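Local coordinates for prenyltransference for protein (PDB 5HC8) that catalyses, as a cis-prenyltransferase-family lavandulyl diphosphate synthase, the head-to-middle joining of two dimethylallyl diphosphate units into lavandulyl diphosphate, at residues D86-R89 / S90-E94; E115-Q118 / D119-Y123. All coordinates share one frame; numbering follows the deposited sequence.

Contact 1: residues D86-R89 / S90-E94; sequences DFLR and SDVKE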
ATOM      1  N   ASP A  86       3.765 -18.539 -24.032  1.00 40.11           N
ATOM      2  CA  ASP A  86       2.879 -18.499 -25.160  1.00 39.33           C
ATOM      3  C   ASP A  86       2.299 -17.100 -25.349  1.00 43.88           C
ATOM      4  O   ASP A  86       2.168 -16.641 -26.498  1.00 43.32           O
ATOM      5  CB  ASP A  86       1.787 -19.546 -24.945  1.00 44.12           C
ATOM      6  CG  ASP A  86       0.718 -19.510 -25.997  1.00 57.73           C
ATOM      7  OD1 ASP A  86       1.042 -19.755 -27.173  1.00 67.68           O
ATOM      8  OD2 ASP A  86      -0.457 -19.261 -25.651  1.00 66.38           O
ATOM      9  N   PHE A  87       1.927 -16.409 -24.246  1.00 39.40           N
ATOM     10  CA  PHE A  87       1.323 -15.067 -24.364  1.00 37.31           C
ATOM     11  C   PHE A  87       2.300 -14.069 -25.013  1.00 32.44           C
ATOM     12  O   PHE A  87       1.925 -13.287 -25.900  1.00 37.98           O
ATOM     13  CB  PHE A  87       0.818 -14.566 -22.974  1.00 37.45           C
ATOM     14  CG  PHE A  87       0.578 -13.070 -22.912  1.00 32.85           C
ATOM     15  CD1 PHE A  87      -0.600 -12.508 -23.410  1.00 30.91           C
ATOM     16  CD2 PHE A  87       1.524 -12.241 -22.350  1.00 32.30           C
ATOM     17  CE1 PHE A  87      -0.829 -11.143 -23.350  1.00 29.92           C
ATOM     18  CE2 PHE A  87       1.316 -10.859 -22.283  1.00 31.13           C
ATOM     19  CZ  PHE A  87       0.149 -10.312 -22.787  1.00 28.62           C
ATOM     20  N   LEU A  88       3.539 -14.133 -24.565  1.00 31.27           N
ATOM     21  CA  LEU A  88       4.654 -13.321 -25.004  1.00 38.53           C
ATOM     22  C   LEU A  88       5.065 -13.665 -26.447  1.00 48.73           C
ATOM     23  O   LEU A  88       5.481 -12.790 -27.239  1.00 44.81           O
ATOM     24  CB  LEU A  88       5.881 -13.545 -24.062  1.00 38.22           C
ATOM     25  CG  LEU A  88       5.767 -13.001 -22.636  1.00 42.65           C
ATOM     26  CD1 LEU A  88       6.997 -13.340 -21.789  1.00 45.43           C
ATOM     27  CD2 LEU A  88       5.582 -11.490 -22.646  1.00 44.64           C
ATOM     28  N   ARG A  89       4.938 -14.941 -26.776  1.00 48.66           N
ATOM     29  CA  ARG A  89       5.253 -15.388 -28.121  1.00 58.17           C
ATOM     30  C   ARG A  89       4.207 -15.035 -29.205  1.00 53.56           C
ATOM     31  O   ARG A  89       4.604 -14.663 -30.301  1.00 55.00           O
ATOM     32  CB  ARG A  89       5.686 -16.866 -28.099  1.00 56.90           C
ATOM     33  CG  ARG A  89       7.120 -16.934 -27.630  1.00 59.69           C
ATOM     34  CD  ARG A  89       7.711 -18.329 -27.544  1.00 69.78           C
ATOM     35  NE  ARG A  89       8.971 -18.452 -28.278  1.00 81.95           N
ATOM     36  CZ  ARG A  89      10.084 -17.710 -28.119  1.00 98.55           C
ATOM     37  NH1 ARG A  89      10.159 -16.734 -27.224  1.00 93.96           N
ATOM     38  NH2 ARG A  89      11.156 -17.942 -28.888  1.00107.59           N
ATOM     39  N   SER A  90       2.913 -15.090 -28.897  1.00 44.64           N
ATOM     40  CA  SER A  90       1.883 -14.732 -29.839  1.00 46.83           C
ATOM     41  C   SER A  90       1.322 -13.318 -29.614  1.00 46.45           C
ATOM     42  O   SER A  90       1.617 -12.395 -30.359  1.00 40.01           O
ATOM     43  CB  SER A  90       0.745 -15.743 -29.776  1.00 43.06           C
ATOM     44  OG  SER A  90       0.261 -15.804 -28.457  1.00 54.18           O
ATOM     45  N   ASP A  91       0.490 -13.194 -28.577  1.00 48.99           N
ATOM     46  CA  ASP A  91      -0.272 -11.972 -28.298  1.00 42.10           C
ATOM     47  C   ASP A  91       0.629 -10.770 -28.192  1.00 34.47           C
ATOM     48  O   ASP A  91       0.362  -9.741 -28.792  1.00 34.80           O
ATOM     49  CB  ASP A  91      -1.065 -12.143 -27.004  1.00 46.31           C
ATOM     50  CG  ASP A  91      -2.128 -13.178 -27.129  1.00 50.34           C
ATOM     51  OD1 ASP A  91      -2.304 -13.693 -28.266  1.00 53.77           O
ATOM     52  OD2 ASP A  91      -2.824 -13.459 -26.127  1.00 42.94           O
ATOM     53  N   VAL A  92       1.706 -10.876 -27.437  1.00 35.33           N
ATOM     54  CA  VAL A  92       2.542  -9.719 -27.284  1.00 37.28           C
ATOM     55  C   VAL A  92       3.281  -9.365 -28.562  1.00 40.25           C
ATOM     56  O   VAL A  92       3.462  -8.173 -28.866  1.00 37.64           O
ATOM     57  CB  VAL A  92       3.554  -9.851 -26.143  1.00 35.73           C
ATOM     58  CG1 VAL A  92       4.534  -8.705 -26.169  1.00 36.83           C
ATOM     59  CG2 VAL A  92       2.817  -9.847 -24.830  1.00 39.62           C
ATOM     60  N   LYS A  93       3.708 -10.388 -29.294  1.00 43.03           N
ATOM     61  CA  LYS A  93       4.354 -10.141 -30.596  1.00 46.73           C
ATOM     62  C   LYS A  93       3.358  -9.368 -31.510  1.00 42.71           C
ATOM     63  O   LYS A  93       3.723  -8.361 -32.136  1.00 46.67           O
ATOM     64  CB  LYS A  93       4.806 -11.476 -31.216  1.00 53.84           C
ATOM     65  CG  LYS A  93       5.024 -11.430 -32.727  1.00 62.20           C
ATOM     66  CD  LYS A  93       5.475 -12.782 -33.267  1.00 70.41           C
ATOM     67  CE  LYS A  93       6.197 -12.623 -34.606  1.00 79.77           C
ATOM     68  NZ  LYS A  93       5.900 -13.758 -35.520  1.00 80.85           N
ATOM     69  N   GLU A  94       2.105  -9.790 -31.541  1.00 40.66           N
ATOM     70  CA  GLU A  94       1.063  -9.036 -32.288  1.00 44.62           C
ATOM     71  C   GLU A  94       0.861  -7.581 -31.832  1.00 44.28           C
ATOM     72  O   GLU A  94       0.748  -6.677 -32.646  1.00 36.79           O
ATOM     73  CB  GLU A  94      -0.278  -9.775 -32.200  1.00 52.26           C
ATOM     74  CG  GLU A  94      -1.200  -9.543 -33.396  1.00 68.09           C
ATOM     75  CD  GLU A  94      -0.627 -10.102 -34.717  1.00 79.52           C
ATOM     76  OE1 GLU A  94      -1.279  -9.934 -35.779  1.00 85.86           O
ATOM     77  OE2 GLU A  94       0.473 -10.721 -34.709  1.00 84.98           O
TER
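The ring of Phe-87 swings opposite its own backbone N (chi1 162°) and the carboxylate of Asp-91 opposite its own carbonyl carbon (chi1 -66°), which sets acid against ring one turn along. They meet at the join of helices 74-89 and 91-97, where a pi-type, i+5 backbone bond replaces the usual i+4 pairing: Val-92 N donates to Phe-87 O at 2.9 Å, whereas Asp-91 N, 3.0 Å from Phe-87 O, is too badly angled to bond. Asp-91 OD2 lies near the ring plane at its edge, and it and Asp-91 CB are each 3.6 Å from Phe-87 CD1; the carboxylate plane stands at 90° to the ring. OD2 also makes a long, weak ion pair with Lys-46. Trp-45 adds an edge-to-face ring contact, while Val-42 and Ile-49 of helix 34-54 also touch Phe-87. An alanine at Phe-87 is likely to open a gap against helix 34-54 and strip Asp-91 CB of its hydrocarbon neighbour. One residue earlier, Asp-86 O accepts both Ser-90 N (3.0 Å) and Ser-90 OG (2.9 Å), which arrive from opposite faces of the carbonyl plane. Consistent with the shifted pairing, Leu-88 O is buried without a partner, Lys-93 N standing 3.6 Å away.

Contact 2: residues E115-Q118 / D119-Y123; sequences EYLQ and DAISY
Ile-121 folds back over the carbonyl of Leu-117, one helical turn earlier, and each step of its longer branch can be traced against that oxygen. CB lies 3.5 Å from Leu-117 O. CG1, placed beside the backbone N by chi1 of -72°, comes to 3.3 Å from Leu-117 O, and the terminal CD1 is again 3.5 Å from it while also meeting Leu-117 CG at 4.2 Å. The branch therefore runs across the oxygen that accepts Ile-121 N at 2.9 Å, a nearly straight bond (N-H...O 164°). On the exposed side, the carboxylate of Asp-119 lies beside Glu-115 O, the acceptor of its own amide: OD2 is 3.3 Å from that oxygen, a pair of acceptors and not a hydrogen bond. The carboxylate of Glu-115, whose OE1 is 4.8 Å from Asp-119 OD1, would probably add mild like-charge repulsion. Gln-118 O takes Ser-122 N at 3.0 Å and, weakly, Ser-122 OG; Gln-118 NE2 donates to Leu-113 O just before the helix. Tyr-116 packs on helix 74-89, with Arg-82 making a cation-pi contact to its ring. The successive backbone bonds make a regular alpha-helix, and its place between the adjacent parallel strands 103-107 and 135-140 makes 115-128 the connecting helix of a beta-alpha-beta crossover.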
ATOM      1  N   GLU A 115      14.378 -20.559 -18.001  1.00 47.18           N
ATOM      2  CA  GLU A 115      15.166 -19.915 -19.026  1.00 46.44           C
ATOM      3  C   GLU A 115      14.323 -19.604 -20.241  1.00 39.69           C
ATOM      4  O   GLU A 115      14.532 -18.584 -20.869  1.00 45.49           O
ATOM      5  CB  GLU A 115      16.360 -20.777 -19.467  1.00 57.86           C
ATOM      6  CG  GLU A 115      17.418 -20.983 -18.394  1.00 70.68           C
ATOM      7  CD  GLU A 115      18.385 -19.822 -18.273  1.00 82.91           C
ATOM      8  OE1 GLU A 115      18.303 -18.865 -19.075  1.00 85.53           O
ATOM      9  OE2 GLU A 115      19.249 -19.877 -17.369  1.00101.18           O
ATOM     10  N   TYR A 116      13.413 -20.487 -20.607  1.00 37.58           N
ATOM     11  CA  TYR A 116      12.601 -20.235 -21.756  1.00 38.39           C
ATOM     12  C   TYR A 116      11.713 -18.985 -21.639  1.00 42.41           C
ATOM     13  O   TYR A 116      11.316 -18.379 -22.659  1.00 44.29           O
ATOM     14  CB  TYR A 116      11.696 -21.440 -22.068  1.00 42.25           C
ATOM     15  CG  TYR A 116      10.624 -21.808 -21.058  1.00 47.48           C
ATOM     16  CD1 TYR A 116       9.393 -21.128 -21.013  1.00 52.11           C
ATOM     17  CD2 TYR A 116      10.812 -22.871 -20.178  1.00 50.06           C
ATOM     18  CE1 TYR A 116       8.396 -21.493 -20.106  1.00 44.88           C
ATOM     19  CE2 TYR A 116       9.839 -23.233 -19.269  1.00 50.12           C
ATOM     20  CZ  TYR A 116       8.628 -22.545 -19.231  1.00 47.55           C
ATOM     21  OH  TYR A 116       7.692 -22.922 -18.294  1.00 44.64           O
ATOM     22  N   LEU A 117      11.313 -18.677 -20.407  1.00 45.41           N
ATOM     23  CA  LEU A 117      10.395 -17.557 -20.148  1.00 39.42           C
ATOM     24  C   LEU A 117      11.208 -16.309 -20.144  1.00 39.50           C
ATOM     25  O   LEU A 117      10.771 -15.260 -20.685  1.00 39.34           O
ATOM     26  CB  LEU A 117       9.688 -17.717 -18.811  1.00 37.29           C
ATOM     27  CG  LEU A 117       8.687 -16.582 -18.423  1.00 35.37           C
ATOM     28  CD1 LEU A 117       7.826 -16.195 -19.577  1.00 33.71           C
ATOM     29  CD2 LEU A 117       7.735 -17.089 -17.337  1.00 34.88           C
ATOM     30  N   GLN A 118      12.403 -16.416 -19.581  1.00 36.71           N
ATOM     31  CA  GLN A 118      13.364 -15.350 -19.683  1.00 39.32           C
ATOM     32  C   GLN A 118      13.743 -14.958 -21.116  1.00 45.02           C
ATOM     33  O   GLN A 118      14.010 -13.771 -21.412  1.00 40.64           O
ATOM     34  CB  GLN A 118      14.609 -15.682 -18.916  1.00 37.78           C
ATOM     35  CG  GLN A 118      14.402 -15.867 -17.443  1.00 39.00           C
ATOM     36  CD  GLN A 118      15.734 -16.037 -16.739  1.00 44.94           C
ATOM     37  OE1 GLN A 118      16.626 -15.224 -16.916  1.00 52.27           O
ATOM     38  NE2 GLN A 118      15.873 -17.077 -15.935  1.00 46.00           N
ATOM     39  N   ASP A 119      13.761 -15.958 -21.989  1.00 47.25           N
ATOM     40  CA  ASP A 119      14.104 -15.750 -23.388  1.00 49.54           C
ATOM     41  C   ASP A 119      12.935 -15.122 -24.098  1.00 44.58           C
ATOM     42  O   ASP A 119      13.101 -14.223 -24.965  1.00 40.91           O
ATOM     43  CB  ASP A 119      14.417 -17.109 -24.075  1.00 58.19           C
ATOM     44  CG  ASP A 119      15.766 -17.711 -23.641  1.00 62.98           C
ATOM     45  OD1 ASP A 119      16.632 -16.960 -23.105  1.00 60.17           O
ATOM     46  OD2 ASP A 119      15.945 -18.942 -23.871  1.00 64.96           O
ATOM     47  N   ALA A 120      11.736 -15.597 -23.759  1.00 41.62           N
ATOM     48  CA  ALA A 120      10.533 -15.008 -24.354  1.00 42.22           C
ATOM     49  C   ALA A 120      10.327 -13.507 -24.002  1.00 38.38           C
ATOM     50  O   ALA A 120       9.918 -12.685 -24.853  1.00 39.08           O
ATOM     51  CB  ALA A 120       9.320 -15.833 -23.984  1.00 46.15           C
ATOM     52  N   ILE A 121      10.638 -13.175 -22.760  1.00 40.98           N
ATOM     53  CA  ILE A 121      10.675 -11.800 -22.274  1.00 40.27           C
ATOM     54  C   ILE A 121      11.727 -11.018 -23.080  1.00 38.42           C
ATOM     55  O   ILE A 121      11.400 -10.009 -23.677  1.00 36.73           O
ATOM     56  CB  ILE A 121      11.001 -11.750 -20.739  1.00 37.26           C
ATOM     57  CG1 ILE A 121       9.791 -12.237 -19.904  1.00 36.36           C
ATOM     58  CG2 ILE A 121      11.385 -10.357 -20.299  1.00 36.79           C
ATOM     59  CD1 ILE A 121      10.132 -12.614 -18.486  1.00 35.78           C
ATOM     60  N   SER A 122      12.973 -11.502 -23.116  1.00 39.49           N
ATOM     61  CA  SER A 122      14.020 -10.846 -23.927  1.00 41.55           C
ATOM     62  C   SER A 122      13.601 -10.584 -25.335  1.00 42.45           C
ATOM     63  O   SER A 122      13.847  -9.515 -25.874  1.00 43.02           O
ATOM     64  CB  SER A 122      15.301 -11.690 -23.964  1.00 46.23           C
ATOM     65  OG  SER A 122      16.053 -11.405 -22.788  1.00 48.10           O
ATOM     66  N   TYR A 123      12.929 -11.544 -25.932  1.00 44.54           N
ATOM     67  CA  TYR A 123      12.537 -11.397 -27.322  1.00 50.47           C
ATOM     68  C   TYR A 123      11.545 -10.249 -27.442  1.00 48.10           C
ATOM     69  O   TYR A 123      11.765  -9.284 -28.208  1.00 45.69           O
ATOM     70  CB  TYR A 123      11.956 -12.721 -27.870  1.00 53.94           C
ATOM     71  CG  TYR A 123      11.167 -12.610 -29.176  1.00 60.28           C
ATOM     72  CD1 TYR A 123      11.795 -12.204 -30.365  1.00 57.88           C
ATOM     73  CD2 TYR A 123       9.797 -12.950 -29.230  1.00 71.80           C
ATOM     74  CE1 TYR A 123      11.086 -12.121 -31.547  1.00 62.31           C
ATOM     75  CE2 TYR A 123       9.061 -12.871 -30.422  1.00 73.40           C
ATOM     76  CZ  TYR A 123       9.699 -12.447 -31.583  1.00 74.46           C
ATOM     77  OH  TYR A 123       8.986 -12.358 -32.786  1.00 72.79           O
TER

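How the contacts relate
Contact 1 precedes contact 2 along the chain, yet their centres lie only 12 Å apart because helix 115-128 packs beside helix 74-89. Leu-88 makes the apolar join: its CD1 is 3.5 Å from Ile-121 CG1 and 3.7 Å from Leu-117 CD1. The seam continues through the exposed chains of Arg-89 and Lys-93, with Arg-89 NH1 3.4 Å from Ala-120 CA and Lys-93 CE 3.3 Å from Tyr-123 OH. Neither contact lines the pocket directly: the bound 2-methylbuta-1,3-diene lies about 11 Å from the Phe-87 side chain and about 10 Å from that of Leu-117. Leu-80 and Tyr-84, which do line that pocket, sit earlier on helix 74-89, the helix against which contact 2 packs.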